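Local coordinates for protein glutathione peroxidase (Schistosoma mansoni, PDB 2V1M) that catalyses the reduction of hydrogen peroxide by two molecules of glutathione, yielding glutathione disulfide and water, at residues A84-F89 against F98-K103; F134-V139 against T153-I158. All blocks are in the same frame, centred on the assembly; numbering follows the deposited sequence. Where two conformers were deposited one is given.

In the fold
Both contacts lie against the central mixed sheet of a thioredoxin-like fold, on opposite sides of the chain's centre, their own centres about 19 Å apart. Interaction 1 joins helix 83-94 to the outermost strand 99-100 and the loop that follows, within a beta-alpha-beta unit. Interaction 2 ties the inner strand 136-139 to the loop leading into the C-terminal helix 159-167. Both are largely buried, but their chemistry differs. In 84-89 against 98-103 one isoleucine makes a few hydrocarbon contacts, with a methionine and the aliphatic part of a lysine, and no hydrogen bond crosses. In 134-139 against 153-158 a buried lysine's ammonium bonds to a backbone carbonyl, while its chain packs on an isoleucine and a proline.

Interaction 1. Residues A84-F89 against F98-K103; sequences AEIKKF and FDMFSK
This is a sparse apolar contact between a helix and the edge of the central sheet, made by Ile86 on helix 83-94 with Met100 on strand 99-100 and Lys103 in the loop just beyond. The backbones stand well apart, the nearest alpha carbons, Ile86 CA and Ser102 CA, being 9.2 Å from each other, so side chains must span the gap.

Ile86 does so with two methyl groups that serve different partners. Its CG2 branch meets the methyl end of the methionine, Ile86 CG2 to Met100 CE being 4.2 Å. The other branch is extended and carries CD1 toward the lysine, where Ile86 CD1 lies 4.3 Å from Lys103 CE. A beta-branched residue suits this place because it offers hydrocarbon in two directions from one position on the helix.

Met100 has all three side-chain torsions near -60°, and the resulting curl presents CE, rather than the sulfur, to the helix. Its unbranched, flexible chain suits a site it shares with Ile19, Ala69 and Tyr50. Lys103 contributes only its aliphatic part to Ile86. In the conformer described here a turn at chi3 (-60°) lies just before CE, and the ammonium beyond it is hydrogen-bonded to the carbonyl oxygens of Glu79 and Trp81, in the connection that precedes the helix. The lysine thus provides hydrocarbon to the contact while its charge is met by backbone oxygen, and the backbone N of Lys103 donates to Glu83 OE2 at the start of the helix.

Only a small surface, 124 Å² with both sides summed, is buried between the segments. The arrangement is that of a beta-alpha-beta crossover, strand 65-71, helix 83-94 and strand 99-100, whose helix packs beside the outermost strand of a thioredoxin-like sheet.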
loop_
_atom_site.group_PDB
_atom_site.type_symbol
_atom_site.label_atom_id
_atom_site.label_comp_id
_atom_site.label_asym_id
_atom_site.label_seq_id
_atom_site.Cartn_x
_atom_site.Cartn_y
_atom_site.Cartn_z
ATOM N N ALA A 84 6.778 11.390 11.803
ATOM C CA ALA A 84 5.825 11.912 12.818
ATOM C C ALA A 84 4.871 12.907 12.165
ATOM O O ALA A 84 3.672 12.927 12.500
ATOM C CB ALA A 84 6.557 12.520 13.984
ATOM N N GLU A 85 5.383 13.751 11.287
ATOM C CA GLU A 85 4.563 14.750 10.637
ATOM C C GLU A 85 3.602 14.120 9.633
ATOM O O GLU A 85 2.442 14.557 9.531
ATOM C CB GLU A 85 5.449 15.788 9.977
ATOM C CG GLU A 85 4.684 16.896 9.279
ATOM C CD GLU A 85 5.573 18.049 8.775
ATOM O OE1 GLU A 85 6.813 17.999 8.905
ATOM O OE2 GLU A 85 4.991 19.007 8.206
ATOM N N ILE A 86 4.061 13.132 8.866
ATOM C CA ILE A 86 3.144 12.395 7.981
ATOM C C ILE A 86 1.990 11.788 8.808
ATOM O O ILE A 86 0.792 11.884 8.458
ATOM C CB ILE A 86 3.897 11.297 7.218
ATOM C CG1 ILE A 86 4.926 11.918 6.248
ATOM C CG2 ILE A 86 2.894 10.416 6.444
ATOM C CD1 ILE A 86 5.915 10.910 5.714
ATOM N N LYS A 87 2.343 11.118 9.896
ATOM C CA LYS A 87 1.340 10.460 10.734
ATOM C C LYS A 87 0.322 11.472 11.243
ATOM O O LYS A 87 -0.893 11.235 11.195
ATOM C CB LYS A 87 2.015 9.762 11.906
ATOM C CG LYS A 87 1.008 9.000 12.803
ATOM C CD LYS A 87 1.661 8.448 14.062
ATOM C CE LYS A 87 0.666 7.685 14.917
ATOM N NZ LYS A 87 1.260 7.211 16.184
ATOM N N LYS A 88 0.801 12.588 11.777
ATOM C CA LYS A 88 -0.125 13.610 12.299
ATOM C C LYS A 88 -1.021 14.138 11.187
ATOM O O LYS A 88 -2.227 14.313 11.388
ATOM C CB LYS A 88 0.672 14.759 12.950
ATOM C CG LYS A 88 -0.211 15.847 13.560
ATOM C CD LYS A 88 0.639 16.888 14.299
ATOM C CE LYS A 88 -0.197 17.997 14.862
ATOM N NZ LYS A 88 -0.882 17.599 16.138
ATOM N N PHE A 89 -0.448 14.404 10.020
ATOM C CA PHE A 89 -1.211 14.954 8.933
ATOM C C PHE A 89 -2.358 14.032 8.539
ATOM O O PHE A 89 -3.521 14.461 8.454
ATOM C CB PHE A 89 -0.302 15.229 7.714
ATOM C CG PHE A 89 -1.074 15.609 6.451
ATOM C CD1 PHE A 89 -0.987 16.885 5.910
ATOM C CD2 PHE A 89 -1.923 14.685 5.860
ATOM C CE1 PHE A 89 -1.714 17.222 4.759
ATOM C CE2 PHE A 89 -2.663 15.024 4.719
ATOM C CZ PHE A 89 -2.550 16.294 4.176
ATOM N N PHE A 98 -6.191 2.551 8.957
ATOM C CA PHE A 98 -5.428 1.471 8.370
ATOM C C PHE A 98 -3.926 1.644 8.708
ATOM O O PHE A 98 -3.545 2.553 9.469
ATOM C CB PHE A 98 -5.687 1.353 6.864
ATOM C CG PHE A 98 -5.498 2.630 6.077
ATOM C CD1 PHE A 98 -6.572 3.511 5.858
ATOM C CD2 PHE A 98 -4.231 2.982 5.581
ATOM C CE1 PHE A 98 -6.381 4.692 5.147
ATOM C CE2 PHE A 98 -4.042 4.179 4.890
ATOM C CZ PHE A 98 -5.117 5.053 4.686
ATOM N N ASP A 99 -3.088 0.718 8.229
ATOM C CA ASP A 99 -1.712 0.637 8.694
ATOM C C ASP A 99 -0.806 1.546 7.873
ATOM O O ASP A 99 -0.705 1.421 6.654
ATOM C CB ASP A 99 -1.256 -0.816 8.670
ATOM C CG ASP A 99 -1.968 -1.665 9.712
ATOM O OD1 ASP A 99 -2.450 -1.113 10.721
ATOM O OD2 ASP A 99 -2.002 -2.899 9.516
ATOM N N MET A 100 -0.091 2.422 8.582
ATOM C CA MET A 100 0.886 3.355 8.037
ATOM C C MET A 100 2.292 2.890 8.343
ATOM O O MET A 100 2.591 2.404 9.451
ATOM C CB MET A 100 0.695 4.744 8.672
ATOM C CG MET A 100 -0.646 5.443 8.354
ATOM S SD MET A 100 -0.878 5.866 6.612
ATOM C CE MET A 100 0.563 6.873 6.274
ATOM N N PHE A 101 3.173 3.095 7.360
ATOM C CA PHE A 101 4.579 2.673 7.462
ATOM C C PHE A 101 5.546 3.830 7.377
ATOM O O PHE A 101 5.198 4.952 7.019
ATOM C CB PHE A 101 4.860 1.564 6.430
ATOM C CG PHE A 101 4.052 0.313 6.749
ATOM C CD1 PHE A 101 4.584 -0.663 7.588
ATOM C CD2 PHE A 101 2.710 0.194 6.334
ATOM C CE1 PHE A 101 3.827 -1.790 7.967
ATOM C CE2 PHE A 101 1.956 -0.890 6.721
ATOM C CZ PHE A 101 2.501 -1.878 7.561
ATOM N N SER A 102 6.804 3.558 7.740
ATOM C CA SER A 102 7.863 4.501 7.500
ATOM C C SER A 102 8.190 4.609 6.000
ATOM O O SER A 102 7.906 3.724 5.178
ATOM C CB SER A 102 9.126 4.105 8.295
ATOM O OG SER A 102 8.979 4.361 9.682
ATOM N N LYS A 103 8.807 5.740 5.673
ATOM C CA LYS A 103 9.118 6.078 4.277
ATOM C C LYS A 103 10.142 5.094 3.703
ATOM O O LYS A 103 11.119 4.681 4.371
ATOM C CB LYS A 103 9.576 7.539 4.237
ATOM C CG LYS A 103 9.783 8.131 2.844
ATOM C CD LYS A 103 10.467 9.488 2.890
ATOM C CE LYS A 103 9.646 10.509 3.678
ATOM N NZ LYS A 103 10.272 11.862 3.609
#

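Interaction 2. Residues F134-V139 against T153-I158; sequences FSKFLV and TAPYDI
Lys136 NZ is gripped by three oxygens: the carbonyls of Phe134 and Thr153, and OD1 of Asn49 on helix 46-60. The shorter of the two carbonyl bonds crosses the contact, with Lys136 NZ 2.7 Å from Thr153 O, and reaches that oxygen from a direction tilted 19° out of the carbonyl plane. The other, Lys136 NZ to Phe134 O at 2.8 Å, lies in the plane of its carbonyl. The two carbonyl oxygens subtend about 144° at NZ, wider than tetrahedral, and at least the Phe134 bond must be bent. Lysine suits this buried place because a long hydrocarbon chain ends in three N-H groups. The partial negative charge of the oxygens would be expected to favour its protonated form.

The lysine chain is bent on its way to these oxygens. CG sits beside the backbone N, and chi2 is turned to 91°, away from the usual staggered positions, after which the chain runs straight to NZ. The bend lies against Ile158, whose CD1 is 3.8 Å from Lys136 CG. Ile158 reaches it because its CG1 branch is stretched out, setting a methyl against the lysine's hydrocarbon.

Strand 136-139 runs antiparallel to both neighbours, 33-39 and 145-149, and the loop 153-158 leads from the latter into helix 159-167, the C-terminal beta-beta-alpha portion of a thioredoxin-like fold. Leu138, on the same strand face as Lys136, packs against that helix at Ile162 and Leu165.

Pro155 flanks the far end of the lysine, with Pro155 CG 4.2 Å from Lys136 CE, and also touches Asn49 and Gln52. Its ring fixes phi, which suits the bend where the chain enters a turn. Two backbone bonds span that turn, Asp157 N to Ala154 O at 2.9 Å and Ile158 N to Pro155 O at 2.9 Å.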
loop_
_atom_site.group_PDB
_atom_site.type_symbol
_atom_site.label_atom_id
_atom_site.label_comp_id
_atom_site.label_asym_id
_atom_site.label_seq_id
_atom_site.Cartn_x
_atom_site.Cartn_y
_atom_site.Cartn_z
ATOM N N PHE A 134 0.633 6.738 -5.235
ATOM C CA PHE A 134 -0.681 6.102 -5.174
ATOM C C PHE A 134 -0.906 5.009 -6.207
ATOM O O PHE A 134 -2.032 4.786 -6.632
ATOM C CB PHE A 134 -1.828 7.126 -5.156
ATOM C CG PHE A 134 -1.747 8.044 -3.957
ATOM C CD1 PHE A 134 -2.114 7.593 -2.692
ATOM C CD2 PHE A 134 -1.315 9.369 -4.089
ATOM C CE1 PHE A 134 -2.062 8.413 -1.584
ATOM C CE2 PHE A 134 -1.249 10.189 -2.971
ATOM C CZ PHE A 134 -1.609 9.747 -1.725
ATOM N N SER A 135 0.151 4.283 -6.584
ATOM C CA SER A 135 -0.100 2.993 -7.239
ATOM C C SER A 135 -0.642 2.023 -6.169
ATOM O O SER A 135 -0.504 2.258 -4.950
ATOM C CB SER A 135 1.195 2.433 -7.816
ATOM O OG SER A 135 0.932 1.493 -8.835
ATOM N N LYS A 136 -1.292 0.944 -6.623
ATOM C CA LYS A 136 -1.906 -0.039 -5.733
ATOM C C LYS A 136 -1.573 -1.445 -6.170
ATOM O O LYS A 136 -1.674 -1.771 -7.367
ATOM C CB LYS A 136 -3.438 0.116 -5.649
ATOM C CG LYS A 136 -3.934 1.456 -5.143
ATOM C CD LYS A 136 -4.191 2.534 -6.234
ATOM C CE LYS A 136 -4.690 3.799 -5.573
ATOM N NZ LYS A 136 -4.795 4.951 -6.518
ATOM N N PHE A 137 -1.225 -2.315 -5.212
ATOM C CA PHE A 137 -1.102 -3.763 -5.454
ATOM C C PHE A 137 -2.105 -4.487 -4.582
ATOM O O PHE A 137 -2.235 -4.190 -3.372
ATOM C CB PHE A 137 0.300 -4.296 -5.139
ATOM C CG PHE A 137 1.347 -3.857 -6.114
ATOM C CD1 PHE A 137 1.739 -4.682 -7.162
ATOM C CD2 PHE A 137 1.956 -2.605 -6.000
ATOM C CE1 PHE A 137 2.737 -4.298 -8.054
ATOM C CE2 PHE A 137 2.949 -2.215 -6.872
ATOM C CZ PHE A 137 3.328 -3.047 -7.913
ATOM N N LEU A 138 -2.815 -5.447 -5.177
ATOM C CA LEU A 138 -3.791 -6.263 -4.475
ATOM C C LEU A 138 -3.178 -7.660 -4.272
ATOM O O LEU A 138 -2.718 -8.312 -5.220
ATOM C CB LEU A 138 -5.069 -6.352 -5.297
ATOM C CG LEU A 138 -6.196 -7.196 -4.719
ATOM C CD1 LEU A 138 -6.638 -6.667 -3.344
ATOM C CD2 LEU A 138 -7.363 -7.256 -5.693
ATOM N N VAL A 139 -3.198 -8.088 -3.004
ATOM C CA VAL A 139 -2.546 -9.312 -2.531
ATOM C C VAL A 139 -3.622 -10.195 -1.908
ATOM O O VAL A 139 -4.414 -9.748 -1.049
ATOM C CB VAL A 139 -1.466 -8.948 -1.513
ATOM C CG1 VAL A 139 -0.778 -10.222 -0.942
ATOM C CG2 VAL A 139 -0.435 -7.987 -2.085
ATOM N N THR A 153 -6.053 5.174 -10.677
ATOM C CA THR A 153 -7.165 4.276 -10.339
ATOM C C THR A 153 -7.747 4.672 -8.983
ATOM O O THR A 153 -7.075 4.589 -7.945
ATOM C CB THR A 153 -6.665 2.828 -10.271
ATOM O OG1 THR A 153 -5.948 2.506 -11.459
ATOM C CG2 THR A 153 -7.856 1.895 -10.122
ATOM N N ALA A 154 -9.001 5.087 -8.969
ATOM C CA ALA A 154 -9.646 5.396 -7.711
ATOM C C ALA A 154 -9.667 4.149 -6.825
ATOM O O ALA A 154 -10.040 3.081 -7.302
ATOM C CB ALA A 154 -11.081 5.858 -7.967
ATOM N N PRO A 155 -9.356 4.286 -5.515
ATOM C CA PRO A 155 -9.446 3.098 -4.651
ATOM C C PRO A 155 -10.802 2.411 -4.747
ATOM O O PRO A 155 -10.874 1.188 -4.748
ATOM C CB PRO A 155 -9.154 3.666 -3.255
ATOM C CG PRO A 155 -8.162 4.827 -3.540
ATOM C CD PRO A 155 -8.695 5.441 -4.841
ATOM N N TYR A 156 -11.889 3.177 -4.842
ATOM C CA TYR A 156 -13.210 2.568 -4.926
ATOM C C TYR A 156 -13.340 1.607 -6.100
ATOM O O TYR A 156 -14.121 0.644 -6.025
ATOM C CB TYR A 156 -14.287 3.646 -5.039
ATOM C CG TYR A 156 -14.613 4.394 -3.794
ATOM C CD1 TYR A 156 -14.169 3.966 -2.548
ATOM C CD2 TYR A 156 -15.413 5.522 -3.856
ATOM C CE1 TYR A 156 -14.525 4.623 -1.394
ATOM C CE2 TYR A 156 -15.765 6.218 -2.701
ATOM C CZ TYR A 156 -15.311 5.745 -1.475
ATOM O OH TYR A 156 -15.670 6.431 -0.346
ATOM N N ASP A 157 -12.630 1.863 -7.181
ATOM C CA ASP A 157 -12.721 0.985 -8.348
ATOM C C ASP A 157 -12.025 -0.346 -8.168
ATOM O O ASP A 157 -12.145 -1.227 -9.035
ATOM C CB ASP A 157 -12.217 1.706 -9.571
ATOM C CG ASP A 157 -13.160 2.855 -9.992
ATOM O OD1 ASP A 157 -14.330 2.858 -9.575
ATOM O OD2 ASP A 157 -12.755 3.694 -10.784
ATOM N N ILE A 158 -11.335 -0.520 -7.044
ATOM C CA ILE A 158 -10.662 -1.781 -6.709
ATOM C C ILE A 158 -11.572 -2.660 -5.825
ATOM O O ILE A 158 -11.286 -3.846 -5.595
ATOM C CB ILE A 158 -9.310 -1.465 -6.013
ATOM C CG1 ILE A 158 -8.462 -0.580 -6.927
ATOM C CG2 ILE A 158 -8.537 -2.747 -5.651
ATOM C CD1 ILE A 158 -7.212 -0.041 -6.267
#